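Metallopeptidase containing co-catalytic metalloactive site (Shewanella denitrificans OS217, PDB 3B2Y) probably acts as a zinc-dependent metallocarboxypeptidase of the M14 family, hydrolysing bonds at a metal centre that holds nickel in this crystal. Local coordinates at residues Ser10-Ser15 against Asn19-Asp24; Leu39-Asn44 against Ala96-Val101; His118-Asn121 against Glu125-Asn128; Asn224-Asp227 against Glu231-Leu234; Ser245-Gln250 against Asp254-Ala259. One frame throughout, in Å; residues are numbered along the deposited sequence.

Contact 1 (Ser10-Ser15 against Asn19-Asp24); sequences SFVWQS and NCQSND
Two bonds pin Trp-13 to Ser-22. Trp-13 N donates to Ser-22 OG at 2.8 Å, and Ser-22 N returns a bond to Trp-13 O, coming in nearly along the C=O axis. The hydroxyl reaches across because OG stands between its own backbone N and carbonyl carbon (chi1 60°). A water links the same OG to Phe-11 O. Two residues on, Ser-15 N bonds to Cys-20 O at 2.8 Å, while the return bond from Cys-20 N to Ser-15 O is weak. Asn-19 and Cys-20 both face Ser-15, making a G1 beta bulge in the small antiparallel hairpin 14-15/20-21. Beside it Gln-14 NE2 meets a lone pair of Gln-21 OE1, but only one of two Gln-14 conformers is described, leaving this bond less certain. Gln-21 NE2 in turn donates to Asn-23 OD1 at 3.2 Å, while Asn-23 ND2 bonds Lys-115 O. An alanine at Gln-21 removes this amide, which would probably leave Asn-23 OD1 without its donor and Gln-14 freer to turn. Packing is lighter: Val-12 CG2 lies 4.0 Å from Asn-23 CG, and the indole edge of Trp-13 brings CE3 to 3.6 Å from Ser-22 OG. Ser-15 OG bonds Asp-254, and Arg-256 makes a cation-pi contact with Trp-13. Backbone groups and one serine hydroxyl therefore carry the join, while the glutamine pair adds a less certain outer link.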
# COMPACT_ATOMS: atom_id res chain seq x y z
N SER A 10 -13.72 13.61 5.87
CA SER A 10 -13.67 12.25 6.46
C SER A 10 -14.64 11.28 5.81
O SER A 10 -15.77 11.65 5.46
CB SER A 10 -13.98 12.31 7.94
OG SER A 10 -12.97 12.99 8.65
N PHE A 11 -14.18 10.02 5.64
CA PHE A 11 -14.94 8.94 5.01
C PHE A 11 -14.78 7.72 5.88
O PHE A 11 -13.65 7.40 6.27
CB PHE A 11 -14.40 8.60 3.63
CG PHE A 11 -14.45 9.73 2.66
CD1 PHE A 11 -13.46 10.67 2.63
CD2 PHE A 11 -15.52 9.86 1.79
CE1 PHE A 11 -13.49 11.72 1.72
CE2 PHE A 11 -15.57 10.87 0.88
CZ PHE A 11 -14.55 11.83 0.86
N VAL A 12 -15.89 7.02 6.13
CA VAL A 12 -15.92 5.80 6.96
C VAL A 12 -16.90 4.74 6.36
O VAL A 12 -17.95 5.10 5.83
CB VAL A 12 -16.33 6.17 8.39
CG1 VAL A 12 -16.61 4.97 9.21
CG2 VAL A 12 -15.22 7.04 9.07
N TRP A 13 -16.59 3.46 6.57
CA TRP A 13 -17.40 2.32 6.08
C TRP A 13 -17.54 1.27 7.19
O TRP A 13 -16.75 1.25 8.13
CB TRP A 13 -16.76 1.71 4.82
CG TRP A 13 -16.66 2.68 3.68
CD1 TRP A 13 -17.61 2.91 2.71
CD2 TRP A 13 -15.57 3.58 3.41
NE1 TRP A 13 -17.16 3.90 1.86
CE2 TRP A 13 -15.93 4.34 2.27
CE3 TRP A 13 -14.31 3.81 4.01
CZ2 TRP A 13 -15.06 5.28 1.69
CZ3 TRP A 13 -13.46 4.76 3.45
CH2 TRP A 13 -13.84 5.48 2.29
N GLN A 14 -18.57 0.42 7.09
CA GLN A 14 -18.63 -0.78 7.93
C GLN A 14 -18.01 -1.93 7.17
O GLN A 14 -18.13 -2.03 5.94
CB GLN A 14 -20.08 -1.13 8.32
CG GLN A 14 -20.80 -0.04 9.08
CD GLN A 14 -19.95 0.60 10.19
OE1 GLN A 14 -19.17 -0.08 10.91
NE2 GLN A 14 -20.09 1.92 10.32
N SER A 15 -17.29 -2.77 7.90
CA SER A 15 -16.77 -4.02 7.34
C SER A 15 -17.52 -5.18 7.95
O SER A 15 -17.60 -5.30 9.17
CB SER A 15 -15.31 -4.19 7.69
OG SER A 15 -14.82 -5.43 7.17
N ASN A 19 -16.06 -7.07 11.05
CA ASN A 19 -17.12 -6.71 11.99
C ASN A 19 -16.82 -5.44 12.76
O ASN A 19 -16.97 -5.38 13.99
CB ASN A 19 -17.41 -7.87 12.96
CG ASN A 19 -18.72 -7.69 13.71
OD1 ASN A 19 -19.60 -6.92 13.29
ND2 ASN A 19 -18.86 -8.42 14.82
N CYS A 20 -16.35 -4.43 12.05
CA CYS A 20 -16.10 -3.17 12.69
C CYS A 20 -16.14 -2.06 11.67
O CYS A 20 -16.26 -2.32 10.49
CB CYS A 20 -14.73 -3.22 13.36
SG CYS A 20 -13.38 -3.40 12.24
N GLN A 21 -16.03 -0.84 12.15
CA GLN A 21 -15.88 0.30 11.28
C GLN A 21 -14.47 0.44 10.78
O GLN A 21 -13.47 0.04 11.44
CB GLN A 21 -16.25 1.56 12.05
CG GLN A 21 -16.66 2.71 11.15
CD GLN A 21 -17.61 3.71 11.91
OE1 GLN A 21 -18.81 3.66 11.74
NE2 GLN A 21 -17.03 4.57 12.74
N SER A 22 -14.36 1.04 9.60
CA SER A 22 -13.12 1.16 8.93
C SER A 22 -12.03 1.96 9.63
O SER A 22 -10.87 1.82 9.30
CB SER A 22 -13.34 1.67 7.49
OG SER A 22 -13.94 2.91 7.44
N ASN A 23 -12.42 2.88 10.53
CA ASN A 23 -11.47 3.72 11.26
C ASN A 23 -11.23 3.22 12.67
O ASN A 23 -10.71 3.98 13.51
CB ASN A 23 -11.88 5.20 11.24
CG ASN A 23 -13.11 5.46 12.05
OD1 ASN A 23 -13.92 4.54 12.22
ND2 ASN A 23 -13.27 6.68 12.57
N ASP A 24 -11.57 1.95 12.92
CA ASP A 24 -11.43 1.37 14.27
C ASP A 24 -9.97 0.92 14.38
O ASP A 24 -9.59 -0.24 14.15
CB ASP A 24 -12.43 0.25 14.50
CG ASP A 24 -12.41 -0.25 15.90
OD1 ASP A 24 -11.47 0.10 16.65
OD2 ASP A 24 -13.38 -0.96 16.26
O HOH W 1 -12.32 5.12 7.15

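Contact 2 (Leu39-Asn44 against Ala96-Val101)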
# COMPACT_ATOMS: atom_id res chain seq x y z
N LEU A 39 2.50 -15.61 12.08
CA LEU A 39 3.36 -15.73 10.94
C LEU A 39 4.84 -15.65 11.27
O LEU A 39 5.67 -15.91 10.39
CB LEU A 39 2.98 -14.71 9.90
CG LEU A 39 1.66 -14.96 9.19
CD1 LEU A 39 1.25 -13.68 8.43
CD2 LEU A 39 1.75 -16.19 8.25
N GLY A 40 5.17 -15.32 12.53
CA GLY A 40 6.55 -15.23 13.00
C GLY A 40 7.27 -14.00 12.46
O GLY A 40 8.48 -14.03 12.17
N LEU A 41 6.53 -12.93 12.28
CA LEU A 41 7.12 -11.73 11.69
C LEU A 41 7.74 -10.86 12.81
O LEU A 41 7.25 -10.85 13.92
CB LEU A 41 6.06 -10.99 10.88
CG LEU A 41 5.62 -11.48 9.51
CD1 LEU A 41 4.38 -10.73 9.05
CD2 LEU A 41 6.73 -11.31 8.51
N LYS A 42 8.81 -10.13 12.49
CA LYS A 42 9.49 -9.33 13.49
C LYS A 42 9.09 -7.89 13.27
O LYS A 42 9.17 -7.40 12.14
CB LYS A 42 11.00 -9.48 13.37
N LYS A 43 8.66 -7.23 14.34
CA LYS A 43 8.25 -5.83 14.30
C LYS A 43 9.45 -4.93 14.48
O LYS A 43 10.23 -5.15 15.45
CB LYS A 43 7.28 -5.54 15.44
CG LYS A 43 6.97 -4.07 15.67
CD LYS A 43 5.65 -3.86 16.38
CE LYS A 43 5.67 -4.27 17.80
NZ LYS A 43 4.27 -4.19 18.36
N ASN A 44 9.58 -3.95 13.59
CA ASN A 44 10.49 -2.84 13.69
C ASN A 44 9.71 -1.52 13.72
O ASN A 44 9.02 -1.17 12.72
CB ASN A 44 11.42 -2.81 12.50
CG ASN A 44 12.49 -1.74 12.63
OD1 ASN A 44 12.46 -0.91 13.57
ND2 ASN A 44 13.46 -1.79 11.75
N ALA A 96 5.25 -20.68 5.39
CA ALA A 96 5.99 -21.18 4.21
C ALA A 96 6.25 -20.13 3.11
O ALA A 96 7.21 -20.30 2.35
CB ALA A 96 5.27 -22.38 3.57
N LEU A 97 5.38 -19.13 2.99
CA LEU A 97 5.58 -18.05 2.00
C LEU A 97 6.99 -17.47 2.22
O LEU A 97 7.76 -17.33 1.30
CB LEU A 97 4.52 -16.99 2.12
CG LEU A 97 4.87 -15.72 1.31
CD1 LEU A 97 5.08 -16.07 -0.20
CD2 LEU A 97 3.88 -14.61 1.54
N PHE A 98 7.36 -17.28 3.48
CA PHE A 98 8.63 -16.62 3.76
C PHE A 98 9.87 -17.41 3.42
O PHE A 98 10.96 -16.85 3.38
CB PHE A 98 8.62 -16.09 5.19
CG PHE A 98 7.39 -15.32 5.50
CD1 PHE A 98 7.05 -14.22 4.74
CD2 PHE A 98 6.53 -15.70 6.48
CE1 PHE A 98 5.88 -13.51 4.98
CE2 PHE A 98 5.37 -14.99 6.72
CZ PHE A 98 5.05 -13.91 5.95
N GLU A 99 9.71 -18.70 3.09
CA GLU A 99 10.84 -19.49 2.58
C GLU A 99 11.23 -19.14 1.16
O GLU A 99 12.30 -19.52 0.72
CB GLU A 99 10.54 -20.99 2.62
CG GLU A 99 10.25 -21.46 4.05
CD GLU A 99 9.97 -22.96 4.14
OE1 GLU A 99 10.34 -23.71 3.22
OE2 GLU A 99 9.35 -23.35 5.16
N ARG A 100 10.36 -18.46 0.42
CA ARG A 100 10.71 -18.11 -0.95
C ARG A 100 10.83 -16.63 -1.21
O ARG A 100 11.27 -16.25 -2.29
CB ARG A 100 9.79 -18.80 -1.95
CG ARG A 100 8.48 -18.19 -2.22
CD ARG A 100 7.87 -18.90 -3.45
NE ARG A 100 6.64 -18.22 -3.82
CZ ARG A 100 5.49 -18.35 -3.16
NH1 ARG A 100 5.37 -19.22 -2.16
NH2 ARG A 100 4.44 -17.66 -3.55
N VAL A 101 10.53 -15.80 -0.21
CA VAL A 101 10.57 -14.35 -0.37
C VAL A 101 10.86 -13.65 0.94
O VAL A 101 10.36 -14.06 2.01
CB VAL A 101 9.27 -13.84 -1.05
CG1 VAL A 101 8.07 -14.11 -0.16
CG2 VAL A 101 9.35 -12.32 -1.44
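The backbones of Leu-39 and Phe-98 stay well apart, their CA atoms 9.0 Å from each other, and side chains fill the gap without any hydrogen bond across it. On one side helix 25-39 ends in a Schellman motif, with Gly-40 taking a positive phi of 73° and turning the chain toward strand 42-49. On the other, residues 96-99 have helical backbone angles but lack regular helical bonding. This turn leads into strand 102-106, at the edge of the mixed sheet that forms the core of the M14 peptidase fold. The contact thus fastens the end of the first long helix, and the start of the hairpin 42-49/52-58, to that edge.

Phe-98 does the reaching. Its CG lies anti to the carbonyl carbon (chi1 -50°), and the ring extends crosswise to both leucines, the far end of the ring making the contacts. CE2 of Phe-98 comes within 4.0 Å of Leu-39 CB, with Leu-39 CD2 almost as near. The carbonyl of Leu-39 also lies close to the ring, its O 3.8 Å from Phe-98 CE2. Leu-41 brings one methyl over a ring face. Leu-103 of the edge strand packs against Phe-98, and Leu-105 against Leu-41, so the aromatic group joins a larger apolar layer. Leu-93 and Pro-95 lie against Leu-39. The methyl over the ring is Leu-41 CD2, displaced toward the rim and 4.0 Å from Phe-98 CZ.

Contact 3 (His118-Asn121 against Glu125-Asn128); sequences HRFN and ENPN
The turn in which Asn-121 grips Glu-125 flanks the metal site, where His-76, Glu-79 and His-170 hold a nickel ion. Three hydrogen bonds close it. Asn-121 N donates to Glu-125 O at 3.1 Å; Glu-125 N comes back to Asn-121 OD1 at 2.9 Å, from above the plane of that amide. The third runs from Asn-121 ND2 to Glu-125 OE1, also 2.9 Å, nearly in the plane of the amide and onto the anti lone pair of the carboxylate. Asn-121 can serve both main chain and side chain because its CG sits between backbone N and carbonyl carbon (chi1 59°). Glu-147 accepts from the same ND2, and Leu-146 N donates to the same Glu-125 oxygen, tying the turn to helix 146-152.

Phe-120 lies along the backbone of the other limb: CB is 3.4 Å from Glu-125 O, and CE1 is 3.8 Å from Asn-126 CB. Phe-8 meets its ring edge-to-face. Asn-126 makes an Asx turn, OD1 accepting from Asn-128 N at 3.0 Å, and the same oxygen bonds the metal ligand His-76. Arg-119, extended from CG to NE, ends with NH2 4.2 Å from Asn-126 ND2, its guanidinium steeply inclined to the amide. Its NH1 forms a salt bridge with Glu-78 and a hydrogen bond with the ligand Glu-79. The side chain of Arg-119 comes to about 4 Å from the nickel ion, consistent with the arginine that M14 carboxypeptidases keep beside their metal. The chemistry implies a second shell: the Asn-121/Glu-125 bonds set the turn, and Arg-119 and Asn-126 reach from it to the ligands.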
# COMPACT_ATOMS: atom_id res chain seq x y z
N HIS A 118 -9.54 10.54 7.23
CA HIS A 118 -9.21 11.56 6.22
C HIS A 118 -7.78 11.41 5.70
O HIS A 118 -6.93 10.86 6.35
CB HIS A 118 -9.48 13.00 6.72
CG HIS A 118 -8.77 13.39 7.98
ND1 HIS A 118 -7.42 13.25 8.17
CD2 HIS A 118 -9.22 14.04 9.09
CE1 HIS A 118 -7.08 13.71 9.36
NE2 HIS A 118 -8.15 14.21 9.93
N ARG A 119 -7.56 12.00 4.55
CA ARG A 119 -6.34 11.82 3.79
C ARG A 119 -5.12 12.26 4.54
O ARG A 119 -4.12 11.54 4.57
CB ARG A 119 -6.48 12.69 2.57
CG ARG A 119 -5.36 12.64 1.54
CD ARG A 119 -5.88 13.34 0.28
NE ARG A 119 -4.92 13.15 -0.79
CZ ARG A 119 -4.83 12.03 -1.50
NH1 ARG A 119 -5.63 10.99 -1.26
NH2 ARG A 119 -3.90 11.93 -2.43
N PHE A 120 -5.19 13.44 5.16
CA PHE A 120 -3.98 13.97 5.84
C PHE A 120 -3.77 13.38 7.20
O PHE A 120 -4.65 12.76 7.79
CB PHE A 120 -4.05 15.45 5.95
CG PHE A 120 -4.13 16.14 4.64
CD1 PHE A 120 -3.53 15.60 3.50
CD2 PHE A 120 -4.77 17.35 4.55
CE1 PHE A 120 -3.58 16.27 2.30
CE2 PHE A 120 -4.84 18.03 3.33
CZ PHE A 120 -4.21 17.49 2.23
N ASN A 121 -2.59 13.62 7.76
CA ASN A 121 -2.40 13.34 9.13
C ASN A 121 -3.10 14.46 9.87
O ASN A 121 -3.63 15.43 9.32
CB ASN A 121 -0.91 13.22 9.51
CG ASN A 121 -0.11 14.48 9.22
OD1 ASN A 121 -0.65 15.59 9.07
ND2 ASN A 121 1.22 14.33 9.20
N GLU A 125 -0.88 17.42 6.80
CA GLU A 125 0.16 17.10 5.80
C GLU A 125 -0.22 15.82 5.06
O GLU A 125 -0.73 14.88 5.67
CB GLU A 125 1.53 16.84 6.51
CG GLU A 125 2.05 17.95 7.50
CD GLU A 125 3.30 17.48 8.34
OE1 GLU A 125 3.28 16.36 8.92
OE2 GLU A 125 4.31 18.24 8.34
N ASN A 126 0.13 15.76 3.78
CA ASN A 126 0.03 14.56 2.94
C ASN A 126 1.30 13.66 3.12
O ASN A 126 2.40 14.02 2.62
CB ASN A 126 -0.08 14.97 1.49
CG ASN A 126 -0.35 13.80 0.55
OD1 ASN A 126 -0.13 12.63 0.86
ND2 ASN A 126 -0.87 14.14 -0.64
N PRO A 127 1.18 12.51 3.81
CA PRO A 127 2.32 11.63 4.02
C PRO A 127 2.94 10.99 2.74
O PRO A 127 4.03 10.44 2.81
CB PRO A 127 1.74 10.53 4.92
CG PRO A 127 0.59 11.19 5.62
CD PRO A 127 -0.01 11.94 4.47
N ASN A 128 2.26 11.04 1.60
CA ASN A 128 2.82 10.46 0.39
C ASN A 128 3.43 11.50 -0.53
O ASN A 128 3.42 11.36 -1.75
CB ASN A 128 1.75 9.65 -0.33
CG ASN A 128 2.35 8.63 -1.27
OD1 ASN A 128 3.47 8.13 -1.05
ND2 ASN A 128 1.69 8.44 -2.42

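Contact 4 (Asn224-Asp227 against Glu231-Leu234); sequences NHFD and EAFL
Apolar packing between Phe-226 and Ala-232 comes first. A single methyl carries the helix side of this contact: Ala-232 CB points at the loop and comes 3.9 Å from Phe-226 CD2, meeting the ring obliquely. Phe-226 keeps CG beside its backbone N (chi1 -67°), which lays the ring along the outside of helix 230-236, where it also touches Val-235 and Arg-236. Phe-183 meets the ring edge-to-face.

The same methyl also faces two oxygens of Asp-227. The backbone O and the carboxylate OD1 each stand 3.6 Å from Ala-232 CB. These are contacts of van der Waals kind.

Hydrogen bonding runs through neighbours, since none links residues 224-227 and 231-234 directly. Asp-227 OD1 bonds Ser-229 OG, and that hydroxyl is also bonded to Ala-232 N, making a relay from the loop carboxylate to the first turn of the helix. Arg-236, one turn further along, reaches back through NH2 to Asp-227 O. The carboxylate stands between its backbone N and carbonyl carbon (chi1 59°), which brings OD1 to the serine hydroxyl.

Among charges, Asp-227 OD1 and Glu-231 OE2 are 5.5 Å apart; if both are ionised, their like charges would probably disfavour each other mildly. The arrangement is that of a strand-loop-helix connection: the chain leaves edge strand 221-223, folds over the opening turn of helix 230-236 and settles on an alanine.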
# COMPACT_ATOMS: atom_id res chain seq x y z
N ASN A 224 5.06 4.74 -15.49
CA ASN A 224 6.30 5.48 -15.34
C ASN A 224 6.09 6.97 -15.20
O ASN A 224 6.85 7.76 -15.73
CB ASN A 224 7.28 5.18 -16.49
CG ASN A 224 8.08 3.89 -16.25
OD1 ASN A 224 8.09 3.33 -15.16
ND2 ASN A 224 8.79 3.45 -17.27
N HIS A 225 5.07 7.33 -14.43
CA HIS A 225 4.80 8.73 -14.10
C HIS A 225 5.51 9.03 -12.75
O HIS A 225 5.03 8.65 -11.72
CB HIS A 225 3.29 8.93 -13.95
CG HIS A 225 2.91 10.28 -13.42
ND1 HIS A 225 2.74 11.38 -14.23
CD2 HIS A 225 2.65 10.70 -12.15
CE1 HIS A 225 2.39 12.43 -13.49
NE2 HIS A 225 2.34 12.05 -12.22
N PHE A 226 6.63 9.71 -12.80
CA PHE A 226 7.37 10.05 -11.59
C PHE A 226 6.91 11.33 -10.93
O PHE A 226 6.65 12.31 -11.55
CB PHE A 226 8.86 10.06 -11.83
CG PHE A 226 9.42 8.72 -12.10
CD1 PHE A 226 9.31 8.14 -13.34
CD2 PHE A 226 10.09 8.02 -11.13
CE1 PHE A 226 9.82 6.91 -13.58
CE2 PHE A 226 10.60 6.80 -11.40
CZ PHE A 226 10.47 6.25 -12.63
N ASP A 227 6.81 11.29 -9.62
CA ASP A 227 6.43 12.42 -8.83
C ASP A 227 7.22 12.31 -7.52
O ASP A 227 8.29 11.68 -7.52
CB ASP A 227 4.93 12.39 -8.60
CG ASP A 227 4.49 11.13 -7.91
OD1 ASP A 227 5.34 10.24 -7.61
OD2 ASP A 227 3.26 11.05 -7.63
N GLU A 231 6.66 5.55 -3.51
CA GLU A 231 6.93 4.54 -4.54
C GLU A 231 7.89 5.06 -5.62
O GLU A 231 8.77 4.33 -6.06
CB GLU A 231 5.60 3.95 -5.08
CG GLU A 231 4.62 4.97 -5.68
CD GLU A 231 3.65 5.64 -4.69
OE1 GLU A 231 3.90 5.70 -3.46
OE2 GLU A 231 2.61 6.13 -5.17
N ALA A 232 7.74 6.28 -6.09
CA ALA A 232 8.68 6.79 -7.11
C ALA A 232 10.08 6.94 -6.53
O ALA A 232 11.08 6.68 -7.21
CB ALA A 232 8.21 8.13 -7.72
N PHE A 233 10.14 7.41 -5.30
CA PHE A 233 11.38 7.46 -4.49
C PHE A 233 12.09 6.09 -4.45
O PHE A 233 13.29 5.98 -4.71
CB PHE A 233 11.09 7.92 -3.04
CG PHE A 233 12.27 7.81 -2.15
CD1 PHE A 233 13.31 8.74 -2.27
CD2 PHE A 233 12.40 6.76 -1.20
CE1 PHE A 233 14.46 8.62 -1.46
CE2 PHE A 233 13.56 6.64 -0.40
CZ PHE A 233 14.57 7.60 -0.50
N LEU A 234 11.36 5.05 -4.12
CA LEU A 234 11.98 3.74 -4.04
C LEU A 234 12.47 3.26 -5.46
O LEU A 234 13.47 2.61 -5.54
CB LEU A 234 11.12 2.73 -3.36
CG LEU A 234 10.61 2.99 -1.97
CD1 LEU A 234 9.60 1.95 -1.62
CD2 LEU A 234 11.80 2.93 -1.08

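Contact 5 (Ser245-Gln250 against Asp254-Ala259)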
# COMPACT_ATOMS: atom_id res chain seq x y z
N SER A 245 -1.68 0.43 -6.55
CA SER A 245 -3.05 0.12 -6.95
C SER A 245 -3.98 1.20 -6.41
O SER A 245 -3.74 1.79 -5.33
CB SER A 245 -3.47 -1.25 -6.49
OG SER A 245 -3.18 -1.44 -5.13
N GLU A 246 -5.05 1.43 -7.14
CA GLU A 246 -6.08 2.38 -6.75
C GLU A 246 -7.44 1.70 -6.86
O GLU A 246 -8.00 1.61 -7.99
CB GLU A 246 -6.05 3.58 -7.68
CG GLU A 246 -4.80 4.45 -7.57
CD GLU A 246 -4.83 5.40 -6.39
OE1 GLU A 246 -5.83 5.42 -5.63
OE2 GLU A 246 -3.82 6.14 -6.21
N THR A 247 -7.97 1.21 -5.73
CA THR A 247 -9.37 0.73 -5.69
C THR A 247 -10.37 1.92 -5.55
O THR A 247 -10.04 2.98 -4.98
CB THR A 247 -9.55 -0.37 -4.61
OG1 THR A 247 -9.01 0.08 -3.36
CG2 THR A 247 -8.81 -1.69 -5.02
N PRO A 248 -11.58 1.78 -6.12
CA PRO A 248 -12.59 2.84 -6.11
C PRO A 248 -13.32 2.95 -4.78
O PRO A 248 -13.95 1.98 -4.34
CB PRO A 248 -13.57 2.39 -7.19
CG PRO A 248 -13.35 0.90 -7.34
CD PRO A 248 -12.01 0.58 -6.87
N GLY A 249 -13.27 4.13 -4.17
CA GLY A 249 -13.86 4.31 -2.83
C GLY A 249 -15.38 4.36 -2.77
O GLY A 249 -15.99 4.27 -1.67
N GLN A 250 -15.99 4.55 -3.93
CA GLN A 250 -17.45 4.62 -4.02
C GLN A 250 -18.08 3.25 -4.18
O GLN A 250 -19.27 3.16 -4.36
CB GLN A 250 -17.86 5.54 -5.18
CG GLN A 250 -17.53 6.99 -4.87
CD GLN A 250 -18.12 7.41 -3.55
OE1 GLN A 250 -19.35 7.36 -3.37
NE2 GLN A 250 -17.26 7.78 -2.59
N ASP A 254 -16.05 -4.10 1.59
CA ASP A 254 -15.51 -5.45 1.70
C ASP A 254 -15.00 -6.00 0.35
O ASP A 254 -14.01 -6.72 0.30
CB ASP A 254 -16.51 -6.37 2.41
CG ASP A 254 -16.52 -6.14 3.95
OD1 ASP A 254 -15.50 -5.65 4.52
OD2 ASP A 254 -17.57 -6.45 4.59
N ARG A 255 -15.63 -5.59 -0.74
CA ARG A 255 -15.08 -5.89 -2.05
C ARG A 255 -13.73 -5.18 -2.29
O ARG A 255 -12.87 -5.68 -3.02
CB ARG A 255 -16.07 -5.46 -3.14
CG ARG A 255 -15.89 -6.14 -4.46
CD ARG A 255 -17.17 -6.09 -5.30
NE ARG A 255 -16.93 -6.73 -6.59
CZ ARG A 255 -16.90 -8.05 -6.79
NH1 ARG A 255 -17.10 -8.90 -5.79
NH2 ARG A 255 -16.67 -8.52 -8.01
N ARG A 256 -13.57 -3.99 -1.73
CA ARG A 256 -12.30 -3.28 -1.90
C ARG A 256 -11.21 -3.95 -1.11
O ARG A 256 -10.12 -4.07 -1.61
CB ARG A 256 -12.40 -1.81 -1.46
CG ARG A 256 -13.08 -0.90 -2.53
CD ARG A 256 -14.04 0.09 -1.90
NE ARG A 256 -13.36 0.91 -0.92
CZ ARG A 256 -13.99 1.66 -0.02
NH1 ARG A 256 -15.30 1.74 -0.02
NH2 ARG A 256 -13.32 2.30 0.92
N VAL A 257 -11.58 -4.49 0.04
CA VAL A 257 -10.67 -5.24 0.90
C VAL A 257 -10.22 -6.46 0.15
O VAL A 257 -9.01 -6.72 0.07
CB VAL A 257 -11.35 -5.61 2.24
CG1 VAL A 257 -10.50 -6.59 3.01
CG2 VAL A 257 -11.62 -4.31 3.08
N GLN A 258 -11.17 -7.15 -0.47
CA GLN A 258 -10.89 -8.33 -1.28
C GLN A 258 -9.99 -8.04 -2.48
O GLN A 258 -9.06 -8.79 -2.73
CB GLN A 258 -12.19 -9.03 -1.72
CG GLN A 258 -12.87 -9.71 -0.54
CD GLN A 258 -14.33 -10.08 -0.84
OE1 GLN A 258 -15.01 -9.45 -1.67
NE2 GLN A 258 -14.81 -11.12 -0.18
N ALA A 259 -10.26 -6.96 -3.20
CA ALA A 259 -9.50 -6.56 -4.35
C ALA A 259 -8.03 -6.20 -3.99
O ALA A 259 -7.11 -6.61 -4.71
CB ALA A 259 -10.17 -5.39 -5.09
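The end of strand 242-248, which carries the predicted catalytic residue Glu-246, packs here on helix 253-271 through Thr-247 and Arg-256. Thr-247 faces the helix: its CB is 4.1 Å from Arg-256 CG, and CG2 meets Ala-259 CB at 3.9 Å, methyl against methyl. The threonine OG1, set between backbone N and carbonyl carbon, turns instead to Glu-171 and Asn-260. Arg-256 does not run straight out. Bends at chi2 (139°) and chi3 (57°) carry its chain along the strand end, with CD 3.1 Å from Pro-248 O.

Strand and helix segments run nearly antiparallel, at 161° with axes 8.8 Å apart, the strand-turn-helix step that covers one side of the central sheet in this alpha/beta fold. Glu-246, the residue before Thr-247, packs on the other side against His-170, Tyr-179 and Tyr-181.

The guanidinium lies flat on the chain beyond the strand, with Gly-249 CA 3.8 Å above its plane and over its centre. Gly-249 O is 3.1 Å from Arg-256 NH1, but over a face and at an angle too poor for a hydrogen bond. A leucine in place of Arg-256 lacks the guanidinium, and would probably leave Glu-171 without its salt-bridge mate and a gap beneath Gly-249. In the arginine, NE makes that bridge to Glu-171 OE1, while NH1 hydrogen-bonds Glu-251 O.

How the contacts relate
From the N terminus, contact 1 closes a tight hairpin just ahead of helix 25-39. Contact 2 follows where that helix ends and spans 51 intervening residues to reach the approach to edge strand 102-106. Contacts 3, 4 and 5 are again short closures with three residues between the segments, the last two at successive elements, helix 230-236 and strand 242-248. All five come in series; none nests within or crosses another. In space contact 1 bridges two of them, meeting contact 3 through Ser-10 and His-118, and contact 5 through Asp-254 and Arg-256. Contact 3 touches contact 4 at Asn-128 and Glu-231. Contact 2 stands apart, its nearest atoms about 14 Å or more from those of the others.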